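Local coordinates for protein putative antibiotic biosynthesis monooxygenase (Bacteroides thetaiotaomicron, PDB 3KKF) that is of unproven function but binds calcium and is probably a small monooxygenase of the antibiotic biosynthesis type, at residues S69-T73 with P74-K78. Sequence-based numbering, arbitrary orientation. Where two conformers were deposited one is given.
With ACT (acetate ion), chain D.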
ATOM      1  N   SER A  69       3.971 -20.921   1.748  1.00 10.95           N
ATOM      2  CA  SER A  69       3.006 -21.756   1.029  1.00 11.12           C
ATOM      3  C   SER A  69       2.574 -21.072  -0.309  1.00 10.44           C
ATOM      4  O   SER A  69       2.496 -21.723  -1.367  1.00 10.93           O
ATOM      5  CB  SER A  69       1.776 -22.036   1.893  1.00 11.61           C
ATOM      6  OG  SER A  69       0.851 -22.889   1.229  1.00 12.39           O
ATOM      7  N   HIS A  70       2.311 -19.770  -0.241  1.00  9.73           N
ATOM      8  CA  HIS A  70       1.916 -18.997  -1.408  1.00  9.82           C
ATOM      9  C   HIS A  70       2.913 -19.108  -2.577  1.00  9.95           C
ATOM     10  O   HIS A  70       2.503 -19.333  -3.730  1.00 10.45           O
ATOM     11  CB  HIS A  70       1.739 -17.522  -1.001  1.00  9.71           C
ATOM     12  CG  HIS A  70       1.496 -16.594  -2.146  1.00  9.76           C
ATOM     13  ND1 HIS A  70       0.346 -16.629  -2.906  1.00  9.66           N
ATOM     14  CD2 HIS A  70       2.253 -15.579  -2.652  1.00 10.01           C
ATOM     15  CE1 HIS A  70       0.422 -15.691  -3.829  1.00 10.84           C
ATOM     16  NE2 HIS A  70       1.562 -15.040  -3.694  1.00 11.10           N
ATOM     17  N   ILE A  71       4.210 -18.974  -2.287  1.00 10.39           N
ATOM     18  CA  ILE A  71       5.196 -19.002  -3.360  1.00 11.73           C
ATOM     19  C   ILE A  71       5.472 -20.415  -3.904  1.00 11.96           C
ATOM     20  O   ILE A  71       6.184 -20.555  -4.901  1.00 13.45           O
ATOM     21  CB  ILE A  71       6.483 -18.234  -3.006  1.00 11.89           C
ATOM     22  CG1 ILE A  71       7.283 -18.948  -1.897  1.00 12.82           C
ATOM     23  CG2 ILE A  71       6.146 -16.791  -2.672  1.00 13.08           C
ATOM     24  CD1 ILE A  71       8.648 -18.262  -1.568  1.00 14.93           C
ATOM     25  N   ALA A  72       4.907 -21.443  -3.272  1.00 12.20           N
ATOM     26  CA  ALA A  72       4.962 -22.816  -3.786  1.00 12.16           C
ATOM     27  C   ALA A  72       3.722 -23.198  -4.618  1.00 11.97           C
ATOM     28  O   ALA A  72       3.678 -24.295  -5.221  1.00 13.17           O
ATOM     29  CB  ALA A  72       5.116 -23.794  -2.626  1.00 12.90           C
ATOM     30  N   THR A  73       2.722 -22.314  -4.689  1.00 11.38           N
ATOM     31  CA  THR A  73       1.486 -22.658  -5.402  1.00 11.31           C
ATOM     32  C   THR A  73       1.657 -22.667  -6.941  1.00 11.30           C
ATOM     33  O   THR A  73       2.502 -21.920  -7.497  1.00 12.15           O
ATOM     34  CB  THR A  73       0.330 -21.704  -5.078  1.00 11.03           C
ATOM     35  OG1 THR A  73       0.635 -20.396  -5.567  1.00 11.21           O
ATOM     36  CG2 THR A  73      -0.008 -21.678  -3.613  1.00 10.95           C
ATOM     37  N   PRO A  74       0.848 -23.498  -7.646  1.00 11.87           N
ATOM     38  CA  PRO A  74       0.937 -23.470  -9.093  1.00 11.95           C
ATOM     39  C   PRO A  74       0.577 -22.101  -9.688  1.00 11.75           C
ATOM     40  O   PRO A  74       1.158 -21.702 -10.709  1.00 12.61           O
ATOM     41  CB  PRO A  74      -0.056 -24.540  -9.519  1.00 12.70           C
ATOM     42  CG  PRO A  74      -0.082 -25.486  -8.400  1.00 13.20           C
ATOM     43  CD  PRO A  74       0.039 -24.645  -7.177  1.00 12.26           C
ATOM     44  N   HIS A  75      -0.360 -21.381  -9.079  1.00 11.86           N
ATOM     45  CA  HIS A  75      -0.736 -20.078  -9.626  1.00 11.53           C
ATOM     46  C   HIS A  75       0.399 -19.051  -9.465  1.00 11.40           C
ATOM     47  O   HIS A  75       0.660 -18.281 -10.371  1.00 11.29           O
ATOM     48  CB  HIS A  75      -2.087 -19.578  -9.091  1.00 11.45           C
ATOM     49  CG  HIS A  75      -2.198 -19.523  -7.607  1.00 11.29           C
ATOM     50  ND1 HIS A  75      -2.571 -20.617  -6.840  1.00 11.78           N
ATOM     51  CD2 HIS A  75      -2.027 -18.497  -6.743  1.00 10.89           C
ATOM     52  CE1 HIS A  75      -2.633 -20.257  -5.572  1.00 11.60           C
ATOM     53  NE2 HIS A  75      -2.309 -18.976  -5.487  1.00 11.56           N
ATOM     54  N   PHE A  76       1.079 -19.036  -8.319  1.00 11.26           N
ATOM     55  CA  PHE A  76       2.234 -18.151  -8.178  1.00 11.89           C
ATOM     56  C   PHE A  76       3.313 -18.537  -9.203  1.00 11.91           C
ATOM     57  O   PHE A  76       3.917 -17.666  -9.823  1.00 12.83           O
ATOM     58  CB  PHE A  76       2.824 -18.190  -6.762  1.00 11.95           C
ATOM     59  CG  PHE A  76       3.972 -17.256  -6.599  1.00 12.16           C
ATOM     60  CD1 PHE A  76       3.753 -15.900  -6.465  1.00 11.55           C
ATOM     61  CD2 PHE A  76       5.281 -17.717  -6.682  1.00 12.41           C
ATOM     62  CE1 PHE A  76       4.806 -15.025  -6.357  1.00 12.89           C
ATOM     63  CE2 PHE A  76       6.348 -16.825  -6.573  1.00 13.64           C
ATOM     64  CZ  PHE A  76       6.094 -15.487  -6.413  1.00 13.71           C
ATOM     65  N   LYS A  77       3.549 -19.836  -9.383  1.00 12.85           N
ATOM     66  CA  LYS A  77       4.554 -20.365 -10.356  0.50 13.59           C
ATOM     67  C   LYS A  77       4.271 -19.858 -11.776  1.00 13.65           C
ATOM     68  O   LYS A  77       5.174 -19.453 -12.507  1.00 13.53           O
ATOM     69  CB  LYS A  77       4.522 -21.927 -10.357  0.50 14.17           C
ATOM     70  CG  LYS A  77       5.546 -22.649 -11.338  0.50 16.02           C
ATOM     71  CD  LYS A  77       5.295 -24.194 -11.385  0.50 17.78           C
ATOM     72  CE  LYS A  77       6.452 -24.972 -12.013  0.50 19.59           C
ATOM     73  NZ  LYS A  77       7.621 -25.091 -11.081  0.50 21.24           N
ATOM     74  N   LYS A  78       3.007 -19.939 -12.165  1.00 12.71           N
ATOM     75  CA  LYS A  78       2.610 -19.499 -13.519  1.00 12.40           C
ATOM     76  C   LYS A  78       2.987 -18.021 -13.700  1.00 12.11           C
ATOM     77  O   LYS A  78       3.550 -17.642 -14.718  1.00 12.36           O
ATOM     78  CB  LYS A  78       1.097 -19.668 -13.733  1.00 12.56           C
ATOM     79  CG  LYS A  78       0.621 -19.101 -15.089  1.00 12.53           C
ATOM     80  CD  LYS A  78      -0.820 -19.277 -15.327  1.00 12.47           C
ATOM     81  CE  LYS A  78      -1.208 -18.655 -16.666  1.00 12.96           C
ATOM     82  NZ  LYS A  78      -2.662 -18.717 -16.946  1.00 14.63           N
TER
HETATM   83  C   ACT D 203       2.324 -11.918  -5.733  1.00 18.47           C
HETATM   84  O   ACT D 203       3.433 -11.833  -5.208  1.00 19.14           O
HETATM   85  OXT ACT D 203       1.679 -12.947  -5.524  1.00 17.38           O
HETATM   86  CH3 ACT D 203       1.778 -10.825  -6.562  1.00 19.13           C
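T73 caps the helix 74-83 in a local contact at the turn where helix 64-71 gives way to it, on the helical side of the fold. Its OG1 accepts from F76 N at 3.1 Å, nearly straight. The same hydroxyl donates to H70 O at 2.8 Å, in the carbonyl plane, and therefore ties the end of one helix to the start of the next. H70 O also accepts from T73 N. The first backbone bond of the new helix runs from K77 N to T73 O.

The H75 ring lies across the T73 side chain. CG of H75 sits between the backbone N and the carbonyl carbon (chi1 55°), which turns the ring back over the cap. OG1 of T73 stands 3.2 Å above the ring plane, over its centre, and T73 CB makes a CH-pi contact with the same ring. H75 NE2 and H70 ND1 both hydrogen-bond to OE2 of E37, so one carboxylate oxygen links the two histidines.

CG of F76 is anti to the backbone N (chi1 -178°), which carries the ring back toward helix 64-71. I71 CG2 packs over one face of its ring, 4.0 Å from the centroid. On H70, NE2 comes to 3.6 Å from F76 CD1, with the ring planes inclined at 57°. H70 NE2 also donates to OXT of an acetate at 2.8 Å; this ion probably came from the crystallisation liquor, and it meets the F76 ring at the edge. H70 also touches helix 19-36 and strand 40-48. The turn is a helix-to-helix junction with a threonine N-cap followed by proline, set in the alpha+beta fold of the dimeric alpha-beta barrel clan.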